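Local coordinates for protein ricin B lectin (PDB 3VSF) that probably hydrolyses beta-1,3-galactan from the chain end, as an exo-beta-1,3-galactanase that joins a family 43 glycoside hydrolase to a ricin-type galactose-binding module, at residues M63-G74 against V86-W97. Numbering follows the deposited sequence.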
ATOM      1  N   MET A  63       0.504  12.647  -3.426  1.00 69.88           N
ATOM      2  CA  MET A  63       1.593  13.371  -2.779  1.00 72.63           C
ATOM      3  C   MET A  63       2.697  13.784  -3.747  1.00 74.42           C
ATOM      4  O   MET A  63       2.968  13.099  -4.734  1.00 73.00           O
ATOM      5  CB  MET A  63       2.176  12.542  -1.633  1.00 74.14           C
ATOM      6  CG  MET A  63       3.298  13.228  -0.873  1.00 75.88           C
ATOM      7  SD  MET A  63       3.710  12.368   0.654  1.00 76.49           S
ATOM      8  CE  MET A  63       2.137  12.445   1.508  1.00 75.58           C
ATOM      9  N   LEU A  64       3.333  14.913  -3.449  1.00 77.08           N
ATOM     10  CA  LEU A  64       4.421  15.427  -4.270  1.00 78.66           C
ATOM     11  C   LEU A  64       5.575  15.900  -3.395  1.00 75.46           C
ATOM     12  O   LEU A  64       5.365  16.559  -2.376  1.00 75.66           O
ATOM     13  CB  LEU A  64       3.926  16.580  -5.147  1.00 77.17           C
ATOM     14  CG  LEU A  64       4.947  17.190  -6.110  1.00 76.54           C
ATOM     15  CD1 LEU A  64       5.383  16.167  -7.147  1.00 75.21           C
ATOM     16  CD2 LEU A  64       4.372  18.424  -6.782  1.00 81.26           C
ATOM     17  N   LYS A  65       6.794  15.558  -3.796  1.00 76.08           N
ATOM     18  CA  LYS A  65       7.985  15.983  -3.072  1.00 80.45           C
ATOM     19  C   LYS A  65       8.685  17.115  -3.812  1.00 82.95           C
ATOM     20  O   LYS A  65       9.297  16.902  -4.859  1.00 83.63           O
ATOM     21  CB  LYS A  65       8.944  14.806  -2.881  1.00 77.99           C
ATOM     22  CG  LYS A  65      10.303  15.184  -2.306  1.00 82.14           C
ATOM     23  CD  LYS A  65      10.172  15.890  -0.964  1.00 86.87           C
ATOM     24  CE  LYS A  65      11.520  16.001  -0.265  1.00 85.12           C
ATOM     25  NZ  LYS A  65      12.541  16.670  -1.117  1.00 88.25           N
ATOM     26  N   HIS A  66       8.585  18.324  -3.267  1.00 83.77           N
ATOM     27  CA  HIS A  66       9.228  19.482  -3.873  1.00 86.43           C
ATOM     28  C   HIS A  66       9.964  20.304  -2.822  1.00 88.26           C
ATOM     29  O   HIS A  66       9.386  20.699  -1.810  1.00 87.24           O
ATOM     30  CB  HIS A  66       8.200  20.348  -4.604  1.00 89.09           C
ATOM     31  CG  HIS A  66       8.809  21.403  -5.473  1.00 89.52           C
ATOM     32  ND1 HIS A  66       8.945  22.714  -5.069  1.00 88.52           N
ATOM     33  CD2 HIS A  66       9.322  21.340  -6.724  1.00 88.00           C
ATOM     34  CE1 HIS A  66       9.514  23.413  -6.036  1.00 90.76           C
ATOM     35  NE2 HIS A  66       9.753  22.603  -7.051  1.00 89.89           N
ATOM     36  N   GLY A  67      11.244  20.558  -3.071  1.00 87.85           N
ATOM     37  CA  GLY A  67      12.061  21.321  -2.146  1.00 86.83           C
ATOM     38  C   GLY A  67      12.347  20.556  -0.869  1.00 88.12           C
ATOM     39  O   GLY A  67      13.002  19.515  -0.892  1.00 86.97           O
ATOM     40  N   ASP A  68      11.849  21.073   0.248  1.00 89.34           N
ATOM     41  CA  ASP A  68      12.101  20.466   1.549  1.00 91.10           C
ATOM     42  C   ASP A  68      10.830  19.882   2.155  1.00 91.42           C
ATOM     43  O   ASP A  68      10.836  19.422   3.297  1.00 91.11           O
ATOM     44  CB  ASP A  68      12.703  21.494   2.509  1.00 92.42           C
ATOM     45  CG  ASP A  68      13.934  22.174   1.942  1.00 94.74           C
ATOM     46  OD1 ASP A  68      14.635  21.548   1.119  1.00 94.90           O
ATOM     47  OD2 ASP A  68      14.201  23.334   2.320  1.00 93.90           O
ATOM     48  N   TYR A  69       9.743  19.894   1.391  1.00 89.42           N
ATOM     49  CA  TYR A  69       8.450  19.465   1.915  1.00 87.62           C
ATOM     50  C   TYR A  69       7.765  18.397   1.069  1.00 84.98           C
ATOM     51  O   TYR A  69       7.914  18.356  -0.152  1.00 85.52           O
ATOM     52  CB  TYR A  69       7.515  20.667   2.069  1.00 87.34           C
ATOM     53  CG  TYR A  69       7.987  21.698   3.067  1.00 91.55           C
ATOM     54  CD1 TYR A  69       7.650  21.596   4.410  1.00 91.59           C
ATOM     55  CD2 TYR A  69       8.765  22.776   2.667  1.00 92.67           C
ATOM     56  CE1 TYR A  69       8.075  22.536   5.328  1.00 94.78           C
ATOM     57  CE2 TYR A  69       9.196  23.723   3.578  1.00 93.51           C
ATOM     58  CZ  TYR A  69       8.848  23.598   4.907  1.00 95.83           C
ATOM     59  OH  TYR A  69       9.275  24.537   5.818  1.00 95.05           O
ATOM     60  N   TYR A  70       7.014  17.529   1.739  1.00 82.80           N
ATOM     61  CA  TYR A  70       6.130  16.587   1.069  1.00 80.82           C
ATOM     62  C   TYR A  70       4.709  17.131   1.136  1.00 79.04           C
ATOM     63  O   TYR A  70       4.191  17.399   2.219  1.00 78.92           O
ATOM     64  CB  TYR A  70       6.190  15.212   1.738  1.00 81.70           C
ATOM     65  CG  TYR A  70       7.481  14.458   1.500  1.00 80.70           C
ATOM     66  CD1 TYR A  70       7.620  13.610   0.409  1.00 79.64           C
ATOM     67  CD2 TYR A  70       8.554  14.588   2.369  1.00 80.93           C
ATOM     68  CE1 TYR A  70       8.796  12.917   0.188  1.00 80.53           C
ATOM     69  CE2 TYR A  70       9.735  13.900   2.156  1.00 82.55           C
ATOM     70  CZ  TYR A  70       9.850  13.066   1.064  1.00 82.95           C
ATOM     71  OH  TYR A  70      11.023  12.377   0.847  1.00 83.06           O
ATOM     72  N   TYR A  71       4.083  17.302  -0.023  1.00 77.44           N
ATOM     73  CA  TYR A  71       2.737  17.860  -0.081  1.00 77.00           C
ATOM     74  C   TYR A  71       1.682  16.786  -0.324  1.00 74.72           C
ATOM     75  O   TYR A  71       1.790  15.993  -1.259  1.00 72.26           O
ATOM     76  CB  TYR A  71       2.651  18.950  -1.151  1.00 77.44           C
ATOM     77  CG  TYR A  71       3.482  20.174  -0.833  1.00 81.47           C
ATOM     78  CD1 TYR A  71       4.781  20.297  -1.310  1.00 81.98           C
ATOM     79  CD2 TYR A  71       2.971  21.202  -0.053  1.00 83.34           C
ATOM     80  CE1 TYR A  71       5.546  21.411  -1.019  1.00 85.19           C
ATOM     81  CE2 TYR A  71       3.728  22.321   0.241  1.00 84.00           C
ATOM     82  CZ  TYR A  71       5.015  22.421  -0.245  1.00 85.62           C
ATOM     83  OH  TYR A  71       5.773  23.532   0.046  1.00 84.98           O
ATOM     84  N   TRP A  72       0.663  16.771   0.529  1.00 74.83           N
ATOM     85  CA  TRP A  72      -0.407  15.787   0.438  1.00 75.91           C
ATOM     86  C   TRP A  72      -1.713  16.447   0.004  1.00 74.93           C
ATOM     87  O   TRP A  72      -2.301  17.234   0.746  1.00 74.92           O
ATOM     88  CB  TRP A  72      -0.591  15.086   1.787  1.00 74.75           C
ATOM     89  CG  TRP A  72      -1.661  14.033   1.795  1.00 72.21           C
ATOM     90  CD1 TRP A  72      -2.354  13.555   0.722  1.00 75.32           C
ATOM     91  CD2 TRP A  72      -2.162  13.330   2.940  1.00 71.73           C
ATOM     92  NE1 TRP A  72      -3.255  12.599   1.125  1.00 75.23           N
ATOM     93  CE2 TRP A  72      -3.156  12.442   2.484  1.00 73.54           C
ATOM     94  CE3 TRP A  72      -1.865  13.365   4.305  1.00 74.38           C
ATOM     95  CZ2 TRP A  72      -3.854  11.597   3.343  1.00 76.09           C
ATOM     96  CZ3 TRP A  72      -2.559  12.525   5.157  1.00 74.64           C
ATOM     97  CH2 TRP A  72      -3.542  11.655   4.674  1.00 74.99           C
ATOM     98  N   TYR A  73      -2.161  16.121  -1.204  1.00 72.60           N
ATOM     99  CA  TYR A  73      -3.412  16.659  -1.723  1.00 73.98           C
ATOM    100  C   TYR A  73      -4.518  15.617  -1.620  1.00 73.80           C
ATOM    101  O   TYR A  73      -4.247  14.421  -1.540  1.00 75.31           O
ATOM    102  CB  TYR A  73      -3.243  17.100  -3.176  1.00 75.12           C
ATOM    103  CG  TYR A  73      -2.089  18.050  -3.403  1.00 77.46           C
ATOM    104  CD1 TYR A  73      -2.237  19.415  -3.198  1.00 79.03           C
ATOM    105  CD2 TYR A  73      -0.851  17.582  -3.824  1.00 76.01           C
ATOM    106  CE1 TYR A  73      -1.185  20.288  -3.405  1.00 78.66           C
ATOM    107  CE2 TYR A  73       0.207  18.447  -4.033  1.00 77.36           C
ATOM    108  CZ  TYR A  73       0.034  19.798  -3.823  1.00 79.66           C
ATOM    109  OH  TYR A  73       1.085  20.661  -4.031  1.00 79.92           O
ATOM    110  N   GLY A  74      -5.765  16.079  -1.623  1.00 73.27           N
ATOM    111  CA  GLY A  74      -6.910  15.191  -1.544  1.00 72.68           C
ATOM    112  C   GLY A  74      -8.218  15.956  -1.561  1.00 75.59           C
ATOM    113  O   GLY A  74      -8.229  17.176  -1.402  1.00 78.87           O
ATOM    114  N   VAL A  86     -10.384  20.779  -2.428  1.00 79.39           N
ATOM    115  CA  VAL A  86      -9.224  19.904  -2.538  1.00 77.15           C
ATOM    116  C   VAL A  86      -8.150  20.356  -1.557  1.00 80.29           C
ATOM    117  O   VAL A  86      -7.362  21.255  -1.851  1.00 81.83           O
ATOM    118  CB  VAL A  86      -8.650  19.896  -3.966  1.00 76.46           C
ATOM    119  CG1 VAL A  86      -7.387  19.050  -4.028  1.00 75.18           C
ATOM    120  CG2 VAL A  86      -9.687  19.382  -4.949  1.00 75.95           C
ATOM    121  N   SER A  87      -8.130  19.727  -0.386  1.00 78.25           N
ATOM    122  CA  SER A  87      -7.233  20.128   0.690  1.00 78.84           C
ATOM    123  C   SER A  87      -5.766  19.883   0.354  1.00 75.26           C
ATOM    124  O   SER A  87      -5.441  19.115  -0.551  1.00 75.63           O
ATOM    125  CB  SER A  87      -7.601  19.400   1.984  1.00 80.94           C
ATOM    126  OG  SER A  87      -8.968  19.592   2.302  1.00 84.05           O
ATOM    127  N   CYS A  88      -4.886  20.549   1.094  1.00 75.32           N
ATOM    128  CA  CYS A  88      -3.450  20.392   0.911  1.00 75.49           C
ATOM    129  C   CYS A  88      -2.728  20.427   2.252  1.00 79.00           C
ATOM    130  O   CYS A  88      -2.833  21.399   3.000  1.00 80.33           O
ATOM    131  CB  CYS A  88      -2.900  21.485  -0.005  1.00 75.61           C
ATOM    132  SG  CYS A  88      -1.099  21.489  -0.149  1.00 80.62           S
ATOM    133  N   TYR A  89      -1.995  19.360   2.551  1.00 79.40           N
ATOM    134  CA  TYR A  89      -1.244  19.275   3.797  1.00 77.00           C
ATOM    135  C   TYR A  89       0.255  19.195   3.526  1.00 78.13           C
ATOM    136  O   TYR A  89       0.690  18.549   2.574  1.00 78.28           O
ATOM    137  CB  TYR A  89      -1.710  18.075   4.621  1.00 76.82           C
ATOM    138  CG  TYR A  89      -3.158  18.159   5.052  1.00 75.97           C
ATOM    139  CD1 TYR A  89      -4.180  17.755   4.203  1.00 75.22           C
ATOM    140  CD2 TYR A  89      -3.501  18.641   6.307  1.00 77.73           C
ATOM    141  CE1 TYR A  89      -5.504  17.831   4.592  1.00 75.64           C
ATOM    142  CE2 TYR A  89      -4.823  18.719   6.707  1.00 77.93           C
ATOM    143  CZ  TYR A  89      -5.820  18.312   5.845  1.00 77.68           C
ATOM    144  OH  TYR A  89      -7.136  18.389   6.238  1.00 78.24           O
ATOM    145  N   ARG A  90       1.037  19.856   4.372  1.00 81.19           N
ATOM    146  CA  ARG A  90       2.479  19.950   4.179  1.00 82.89           C
ATOM    147  C   ARG A  90       3.234  19.332   5.353  1.00 83.55           C
ATOM    148  O   ARG A  90       2.797  19.429   6.499  1.00 83.69           O
ATOM    149  CB  ARG A  90       2.881  21.416   4.003  1.00 83.45           C
ATOM    150  CG  ARG A  90       4.374  21.655   3.873  1.00 86.80           C
ATOM    151  CD  ARG A  90       4.671  23.142   3.763  1.00 91.36           C
ATOM    152  NE  ARG A  90       4.141  23.888   4.902  1.00 94.90           N
ATOM    153  CZ  ARG A  90       4.856  24.719   5.653  1.00 96.39           C
ATOM    154  NH1 ARG A  90       6.139  24.919   5.387  1.00 95.09           N
ATOM    155  NH2 ARG A  90       4.287  25.352   6.670  1.00 94.28           N
ATOM    156  N   SER A  91       4.366  18.697   5.063  1.00 81.62           N
ATOM    157  CA  SER A  91       5.170  18.063   6.103  1.00 83.72           C
ATOM    158  C   SER A  91       6.578  17.712   5.629  1.00 84.01           C
ATOM    159  O   SER A  91       6.822  17.557   4.433  1.00 82.51           O
ATOM    160  CB  SER A  91       4.472  16.804   6.622  1.00 81.64           C
ATOM    161  OG  SER A  91       5.257  16.156   7.607  1.00 82.37           O
ATOM    162  N   LYS A  92       7.498  17.589   6.581  1.00 83.02           N
ATOM    163  CA  LYS A  92       8.865  17.175   6.289  1.00 84.73           C
ATOM    164  C   LYS A  92       9.128  15.765   6.808  1.00 85.98           C
ATOM    165  O   LYS A  92       9.932  15.023   6.242  1.00 82.97           O
ATOM    166  CB  LYS A  92       9.870  18.143   6.917  1.00 85.16           C
ATOM    167  CG  LYS A  92       9.933  19.509   6.259  1.00 89.76           C
ATOM    168  CD  LYS A  92      10.998  20.375   6.917  1.00 90.93           C
ATOM    169  CE  LYS A  92      11.198  21.680   6.166  1.00 92.18           C
ATOM    170  NZ  LYS A  92      12.205  22.556   6.826  1.00 87.18           N
ATOM    171  N   ASP A  93       8.445  15.403   7.890  1.00 85.00           N
ATOM    172  CA  ASP A  93       8.661  14.118   8.544  1.00 80.48           C
ATOM    173  C   ASP A  93       7.697  13.049   8.035  1.00 79.98           C
ATOM    174  O   ASP A  93       7.874  11.862   8.312  1.00 80.92           O
ATOM    175  CB  ASP A  93       8.526  14.266  10.061  1.00 81.58           C
ATOM    176  CG  ASP A  93       7.088  14.455  10.501  1.00 81.58           C
ATOM    177  OD1 ASP A  93       6.510  13.502  11.063  1.00 82.77           O
ATOM    178  OD2 ASP A  93       6.533  15.552  10.281  1.00 85.16           O
ATOM    179  N   LEU A  94       6.675  13.480   7.301  1.00 79.53           N
ATOM    180  CA  LEU A  94       5.694  12.572   6.705  1.00 76.48           C
ATOM    181  C   LEU A  94       4.715  11.972   7.714  1.00 76.80           C
ATOM    182  O   LEU A  94       3.923  11.095   7.368  1.00 77.04           O
ATOM    183  CB  LEU A  94       6.387  11.459   5.912  1.00 75.52           C
ATOM    184  CG  LEU A  94       6.865  11.818   4.504  1.00 77.76           C
ATOM    185  CD1 LEU A  94       7.698  10.693   3.910  1.00 77.59           C
ATOM    186  CD2 LEU A  94       5.677  12.139   3.608  1.00 77.55           C
ATOM    187  N   VAL A  95       4.764  12.446   8.955  1.00 76.75           N
ATOM    188  CA  VAL A  95       3.847  11.969   9.986  1.00 77.00           C
ATOM    189  C   VAL A  95       3.035  13.117  10.581  1.00 78.45           C
ATOM    190  O   VAL A  95       1.834  12.982  10.814  1.00 79.71           O
ATOM    191  CB  VAL A  95       4.589  11.215  11.109  1.00 80.28           C
ATOM    192  CG1 VAL A  95       3.620  10.809  12.212  1.00 78.67           C
ATOM    193  CG2 VAL A  95       5.304   9.996  10.546  1.00 79.55           C
ATOM    194  N   ASN A  96       3.697  14.243  10.826  1.00 79.68           N
ATOM    195  CA  ASN A  96       3.023  15.438  11.326  1.00 83.21           C
ATOM    196  C   ASN A  96       2.656  16.385  10.190  1.00 82.61           C
ATOM    197  O   ASN A  96       3.529  16.995   9.572  1.00 81.96           O
ATOM    198  CB  ASN A  96       3.891  16.162  12.355  1.00 82.56           C
ATOM    199  CG  ASN A  96       4.175  15.314  13.578  1.00 81.84           C
ATOM    200  OD1 ASN A  96       3.353  15.223  14.490  1.00 80.45           O
ATOM    201  ND2 ASN A  96       5.347  14.690  13.605  1.00 78.62           N
ATOM    202  N   TRP A  97       1.360  16.513   9.925  1.00 81.69           N
ATOM    203  CA  TRP A  97       0.890  17.280   8.778  1.00 83.55           C
ATOM    204  C   TRP A  97       0.299  18.633   9.158  1.00 86.15           C
ATOM    205  O   TRP A  97      -0.419  18.756  10.149  1.00 85.96           O
ATOM    206  CB  TRP A  97      -0.122  16.461   7.974  1.00 81.43           C
ATOM    207  CG  TRP A  97       0.492  15.258   7.342  1.00 80.78           C
ATOM    208  CD1 TRP A  97       0.492  13.984   7.828  1.00 78.77           C
ATOM    209  CD2 TRP A  97       1.223  15.221   6.113  1.00 80.64           C
ATOM    210  NE1 TRP A  97       1.170  13.151   6.970  1.00 80.14           N
ATOM    211  CE2 TRP A  97       1.627  13.887   5.909  1.00 79.80           C
ATOM    212  CE3 TRP A  97       1.567  16.184   5.160  1.00 81.44           C
ATOM    213  CZ2 TRP A  97       2.360  13.494   4.792  1.00 78.96           C
ATOM    214  CZ3 TRP A  97       2.295  15.791   4.054  1.00 81.41           C
ATOM    215  CH2 TRP A  97       2.685  14.459   3.880  1.00 81.11           C
TER
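W72 presents the edge of its indole to the face of W97 in a T-shaped stack, the planes turned 67° apart. The W72 CB methylene also lies over the W97 six-membered ring, while S91 CB lies over the other face, so the broad indole is covered on both faces. Further along the same face of the sheet, L94 sets CD1 over the centre of the Y70 ring, whose opposite face carries the aliphatic CD of K65. On the other side of the sheet, R90 runs extended to CD (chi1 177°), laying CD over the face of the Y69 ring, 3.8 Å from its centroid; the bend at chi3 (57°) then turns the guanidinium into an off-centre cation-pi contact. E98 pairs with the guanidinium in a salt bridge. Across the Y69 ring, the extended chain of K92 lays CE on the opposite face, long methylene chains suiting this more exposed end. The small side chain of C88 sets SG obliquely against the Y73 ring, 3.5 Å from Y73 CE1. Backbone bonds join the antiparallel strands, the one from W72 N to Y89 O (2.7 Å) nearly straight; these are the two central strands of a four-stranded blade in the five-bladed beta-propeller characteristic of family 43.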